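Local structure of neurotoxin (Clostridium botulinum, 3N7L) at residues Tyr66-Ser74 with Ile147-Met155. The protein is a botulinum neurotoxin whose receptor-binding domain, the part described here, probably attaches the toxin to gangliosides on nerve cells. Sequence-based numbering, arbitrary orientation.
Sequences YNAMYESFS and ITTNMMGNM
The Phe73 ring is sandwiched between Thr149 of the neighbouring antiparallel strand and Met69 of its own segment. Thr149 CB sits over one face in a CH-pi contact, 3.9 Å from the ring centroid and displaced toward the rim at CZ, while Met69 SD lies 3.8 Å from the ring plane on the opposite face. With chi1 at 66°, Phe73 CG falls between the backbone N and the carbonyl carbon, which carries the ring alongside Thr149; the CG2 methyl of Thr149 reaches the CE2-CZ side and its OG1 the CE1-CZ side.

The backbones run antiparallel. Phe73 and Thr149 form a hydrogen-bonded pair, Phe73 N to Thr149 O at 2.9 Å and Thr149 N to Phe73 O at 2.8 Å. Met151 N donates to Glu71 O (2.7 Å, N-H...O 159°), adding one further backbone bond where the strands end, and Met151 CB and CG close over the carbonyl oxygens of Tyr70 and Met69. On the other sheet face Ser72 OG packs against the Asn150 amide and Ser74 OG meets Thr148 CG2 at 3.4 Å. Ser74 OG is hydrogen-bonded to Lys213 O and Leu215 N, and Asn150 ND2 to Glu214, so residues Lys213-Leu215, just after strand 202-211, lie against this part of the face.

Asn150 also shapes the chain reversal: its OD1 accepts from Met152 N (2.8 Å) in an Asx turn, within a type I beta turn from Asn150 to Gly153 that leads on to strand 154-159. The pairing joins strands 72-82 and 143-150 in one sheet of the lectin-like, concanavalin-clan beta-sandwich of the N-terminal receptor-binding half.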
ATOM      1  N   TYR A  66       8.224  27.771  18.018  1.00 45.68           N
ATOM      2  CA  TYR A  66       8.238  29.213  17.809  1.00 46.55           C
ATOM      3  C   TYR A  66       9.154  29.692  16.683  1.00 45.47           C
ATOM      4  O   TYR A  66       8.775  30.562  15.901  1.00 44.98           O
ATOM      5  CB  TYR A  66       8.636  29.914  19.108  1.00 50.26           C
ATOM      6  CG  TYR A  66       8.487  31.414  19.065  1.00 52.73           C
ATOM      7  CD1 TYR A  66       7.235  32.014  19.207  1.00 54.21           C
ATOM      8  CD2 TYR A  66       9.597  32.237  18.873  1.00 54.47           C
ATOM      9  CE1 TYR A  66       7.095  33.400  19.165  1.00 56.23           C
ATOM     10  CE2 TYR A  66       9.468  33.622  18.824  1.00 55.78           C
ATOM     11  CZ  TYR A  66       8.214  34.197  18.973  1.00 56.25           C
ATOM     12  OH  TYR A  66       8.083  35.569  18.936  1.00 57.64           O
ATOM     13  N   ASN A  67      10.355  29.131  16.594  1.00 45.53           N
ATOM     14  CA  ASN A  67      11.293  29.553  15.558  1.00 46.17           C
ATOM     15  C   ASN A  67      11.288  28.727  14.280  1.00 45.89           C
ATOM     16  O   ASN A  67      12.287  28.697  13.562  1.00 46.98           O
ATOM     17  CB  ASN A  67      12.721  29.592  16.114  1.00 47.48           C
ATOM     18  CG  ASN A  67      12.894  30.633  17.204  1.00 48.71           C
ATOM     19  OD1 ASN A  67      12.470  30.433  18.341  1.00 49.72           O
ATOM     20  ND2 ASN A  67      13.506  31.759  16.856  1.00 50.33           N
ATOM     21  N   ALA A  68      10.172  28.071  13.976  1.00 44.73           N
ATOM     22  CA  ALA A  68      10.109  27.256  12.766  1.00 42.62           C
ATOM     23  C   ALA A  68       8.768  27.296  12.041  1.00 41.08           C
ATOM     24  O   ALA A  68       8.705  27.617  10.856  1.00 41.94           O
ATOM     25  CB  ALA A  68      10.464  25.814  13.104  1.00 42.18           C
ATOM     26  N   MET A  69       7.706  26.972  12.766  1.00 39.48           N
ATOM     27  CA  MET A  69       6.351  26.917  12.223  1.00 38.08           C
ATOM     28  C   MET A  69       5.821  28.171  11.530  1.00 36.17           C
ATOM     29  O   MET A  69       4.967  28.078  10.646  1.00 34.53           O
ATOM     30  CB  MET A  69       5.382  26.526  13.337  1.00 40.66           C
ATOM     31  CG  MET A  69       5.738  25.227  14.033  1.00 44.40           C
ATOM     32  SD  MET A  69       5.617  23.822  12.924  1.00 48.64           S
ATOM     33  CE  MET A  69       3.858  23.460  13.084  1.00 48.65           C
ATOM     34  N   TYR A  70       6.319  29.339  11.921  1.00 34.37           N
ATOM     35  CA  TYR A  70       5.843  30.591  11.335  1.00 32.56           C
ATOM     36  C   TYR A  70       6.486  30.968  10.011  1.00 33.71           C
ATOM     37  O   TYR A  70       6.113  31.964   9.393  1.00 34.24           O
ATOM     38  CB  TYR A  70       6.000  31.721  12.355  1.00 31.12           C
ATOM     39  CG  TYR A  70       5.121  31.507  13.562  1.00 29.86           C
ATOM     40  CD1 TYR A  70       3.775  31.885  13.545  1.00 29.39           C
ATOM     41  CD2 TYR A  70       5.608  30.855  14.694  1.00 28.15           C
ATOM     42  CE1 TYR A  70       2.934  31.614  14.629  1.00 27.41           C
ATOM     43  CE2 TYR A  70       4.774  30.576  15.778  1.00 29.43           C
ATOM     44  CZ  TYR A  70       3.438  30.958  15.736  1.00 28.23           C
ATOM     45  OH  TYR A  70       2.604  30.663  16.791  1.00 30.00           O
ATOM     46  N   GLU A  71       7.448  30.173   9.565  1.00 34.10           N
ATOM     47  CA  GLU A  71       8.095  30.445   8.292  1.00 34.43           C
ATOM     48  C   GLU A  71       7.850  29.292   7.328  1.00 33.11           C
ATOM     49  O   GLU A  71       6.933  29.345   6.513  1.00 32.93           O
ATOM     50  CB  GLU A  71       9.592  30.665   8.494  1.00 36.23           C
ATOM     51  CG  GLU A  71       9.908  31.866   9.361  1.00 39.99           C
ATOM     52  CD  GLU A  71      11.387  32.174   9.400  1.00 44.67           C
ATOM     53  OE1 GLU A  71      12.168  31.304   9.844  1.00 46.77           O
ATOM     54  OE2 GLU A  71      11.768  33.290   8.983  1.00 48.47           O
ATOM     55  N   SER A  72       8.673  28.252   7.429  1.00 32.30           N
ATOM     56  CA  SER A  72       8.544  27.075   6.572  1.00 31.49           C
ATOM     57  C   SER A  72       8.678  25.801   7.392  1.00 30.57           C
ATOM     58  O   SER A  72       9.507  25.718   8.301  1.00 31.01           O
ATOM     59  CB  SER A  72       9.622  27.071   5.477  1.00 32.30           C
ATOM     60  OG  SER A  72       9.318  27.973   4.429  1.00 34.78           O
ATOM     61  N   PHE A  73       7.861  24.807   7.071  1.00 27.83           N
ATOM     62  CA  PHE A  73       7.926  23.539   7.773  1.00 27.88           C
ATOM     63  C   PHE A  73       7.283  22.447   6.934  1.00 26.80           C
ATOM     64  O   PHE A  73       6.476  22.722   6.043  1.00 25.52           O
ATOM     65  CB  PHE A  73       7.251  23.645   9.147  1.00 30.38           C
ATOM     66  CG  PHE A  73       5.768  23.876   9.090  1.00 33.17           C
ATOM     67  CD1 PHE A  73       4.891  22.816   8.885  1.00 36.05           C
ATOM     68  CD2 PHE A  73       5.247  25.155   9.251  1.00 34.66           C
ATOM     69  CE1 PHE A  73       3.515  23.026   8.842  1.00 37.07           C
ATOM     70  CE2 PHE A  73       3.873  25.379   9.208  1.00 35.06           C
ATOM     71  CZ  PHE A  73       3.006  24.311   9.004  1.00 37.14           C
ATOM     72  N   SER A  74       7.667  21.207   7.213  1.00 25.52           N
ATOM     73  CA  SER A  74       7.149  20.060   6.485  1.00 25.97           C
ATOM     74  C   SER A  74       6.798  18.948   7.449  1.00 24.15           C
ATOM     75  O   SER A  74       7.484  18.748   8.449  1.00 26.98           O
ATOM     76  CB  SER A  74       8.191  19.547   5.489  1.00 25.06           C
ATOM     77  OG  SER A  74       8.450  20.504   4.487  1.00 28.25           O
ATOM     78  N   ILE A 147       3.541  16.936   3.711  1.00 21.46           N
ATOM     79  CA  ILE A 147       2.887  18.234   3.630  1.00 22.04           C
ATOM     80  C   ILE A 147       3.960  19.298   3.801  1.00 21.84           C
ATOM     81  O   ILE A 147       4.690  19.276   4.785  1.00 23.85           O
ATOM     82  CB  ILE A 147       1.825  18.383   4.744  1.00 21.49           C
ATOM     83  CG1 ILE A 147       0.698  17.372   4.516  1.00 23.70           C
ATOM     84  CG2 ILE A 147       1.269  19.811   4.765  1.00 21.73           C
ATOM     85  CD1 ILE A 147      -0.246  17.222   5.700  1.00 26.12           C
ATOM     86  N   THR A 148       4.081  20.205   2.837  1.00 23.39           N
ATOM     87  CA  THR A 148       5.076  21.272   2.949  1.00 26.27           C
ATOM     88  C   THR A 148       4.348  22.609   3.054  1.00 27.44           C
ATOM     89  O   THR A 148       3.361  22.845   2.359  1.00 28.38           O
ATOM     90  CB  THR A 148       6.065  21.303   1.744  1.00 25.37           C
ATOM     91  OG1 THR A 148       5.370  21.665   0.547  1.00 27.62           O
ATOM     92  CG2 THR A 148       6.726  19.940   1.556  1.00 23.17           C
ATOM     93  N   THR A 149       4.823  23.476   3.937  1.00 28.45           N
ATOM     94  CA  THR A 149       4.180  24.765   4.128  1.00 30.05           C
ATOM     95  C   THR A 149       5.149  25.924   4.289  1.00 30.89           C
ATOM     96  O   THR A 149       6.047  25.888   5.129  1.00 31.70           O
ATOM     97  CB  THR A 149       3.260  24.757   5.378  1.00 30.21           C
ATOM     98  OG1 THR A 149       2.183  23.829   5.187  1.00 32.97           O
ATOM     99  CG2 THR A 149       2.685  26.148   5.632  1.00 32.28           C
ATOM    100  N   ASN A 150       4.957  26.947   3.467  1.00 31.89           N
ATOM    101  CA  ASN A 150       5.752  28.164   3.540  1.00 31.07           C
ATOM    102  C   ASN A 150       4.697  29.225   3.839  1.00 29.94           C
ATOM    103  O   ASN A 150       3.886  29.550   2.976  1.00 27.85           O
ATOM    104  CB  ASN A 150       6.418  28.475   2.200  1.00 31.82           C
ATOM    105  CG  ASN A 150       7.265  29.738   2.254  1.00 34.28           C
ATOM    106  OD1 ASN A 150       6.968  30.666   3.006  1.00 32.80           O
ATOM    107  ND2 ASN A 150       8.316  29.783   1.445  1.00 35.62           N
ATOM    108  N   MET A 151       4.701  29.749   5.061  1.00 30.41           N
ATOM    109  CA  MET A 151       3.715  30.746   5.461  1.00 30.79           C
ATOM    110  C   MET A 151       3.721  32.007   4.599  1.00 31.80           C
ATOM    111  O   MET A 151       2.779  32.796   4.642  1.00 31.68           O
ATOM    112  CB  MET A 151       3.895  31.103   6.936  1.00 30.53           C
ATOM    113  CG  MET A 151       3.589  29.946   7.894  1.00 31.33           C
ATOM    114  SD  MET A 151       1.915  29.245   7.682  1.00 32.35           S
ATOM    115  CE  MET A 151       0.923  30.471   8.531  1.00 29.40           C
ATOM    116  N   MET A 152       4.777  32.200   3.818  1.00 32.04           N
ATOM    117  CA  MET A 152       4.837  33.354   2.929  1.00 34.56           C
ATOM    118  C   MET A 152       4.852  32.860   1.481  1.00 33.81           C
ATOM    119  O   MET A 152       5.127  33.617   0.549  1.00 33.97           O
ATOM    120  CB  MET A 152       6.071  34.218   3.219  1.00 36.58           C
ATOM    121  CG  MET A 152       7.137  33.570   4.083  1.00 42.02           C
ATOM    122  SD  MET A 152       6.845  33.714   5.860  1.00 46.12           S
ATOM    123  CE  MET A 152       7.813  35.164   6.238  1.00 45.00           C
ATOM    124  N   GLY A 153       4.540  31.580   1.303  1.00 33.89           N
ATOM    125  CA  GLY A 153       4.517  30.999  -0.027  1.00 32.24           C
ATOM    126  C   GLY A 153       3.324  30.083  -0.224  1.00 32.45           C
ATOM    127  O   GLY A 153       2.179  30.495  -0.028  1.00 32.43           O
ATOM    128  N   ASN A 154       3.585  28.837  -0.606  1.00 31.21           N
ATOM    129  CA  ASN A 154       2.514  27.876  -0.832  1.00 30.98           C
ATOM    130  C   ASN A 154       2.427  26.769   0.209  1.00 31.42           C
ATOM    131  O   ASN A 154       3.350  26.530   0.988  1.00 30.25           O
ATOM    132  CB  ASN A 154       2.657  27.196  -2.193  1.00 32.10           C
ATOM    133  CG  ASN A 154       2.595  28.165  -3.341  1.00 32.61           C
ATOM    134  OD1 ASN A 154       1.753  29.059  -3.372  1.00 33.26           O
ATOM    135  ND2 ASN A 154       3.479  27.981  -4.311  1.00 33.48           N
ATOM    136  N   MET A 155       1.284  26.096   0.178  1.00 32.12           N
ATOM    137  CA  MET A 155       0.967  24.965   1.036  1.00 32.30           C
ATOM    138  C   MET A 155       0.865  23.864  -0.025  1.00 31.08           C
ATOM    139  O   MET A 155       0.159  24.040  -1.017  1.00 30.36           O
ATOM    140  CB  MET A 155      -0.401  25.189   1.685  1.00 35.66           C
ATOM    141  CG  MET A 155      -0.611  24.543   3.036  1.00 38.41           C
ATOM    142  SD  MET A 155      -2.344  24.638   3.582  1.00 44.64           S
ATOM    143  CE  MET A 155      -2.817  26.279   3.084  1.00 37.99           C
TER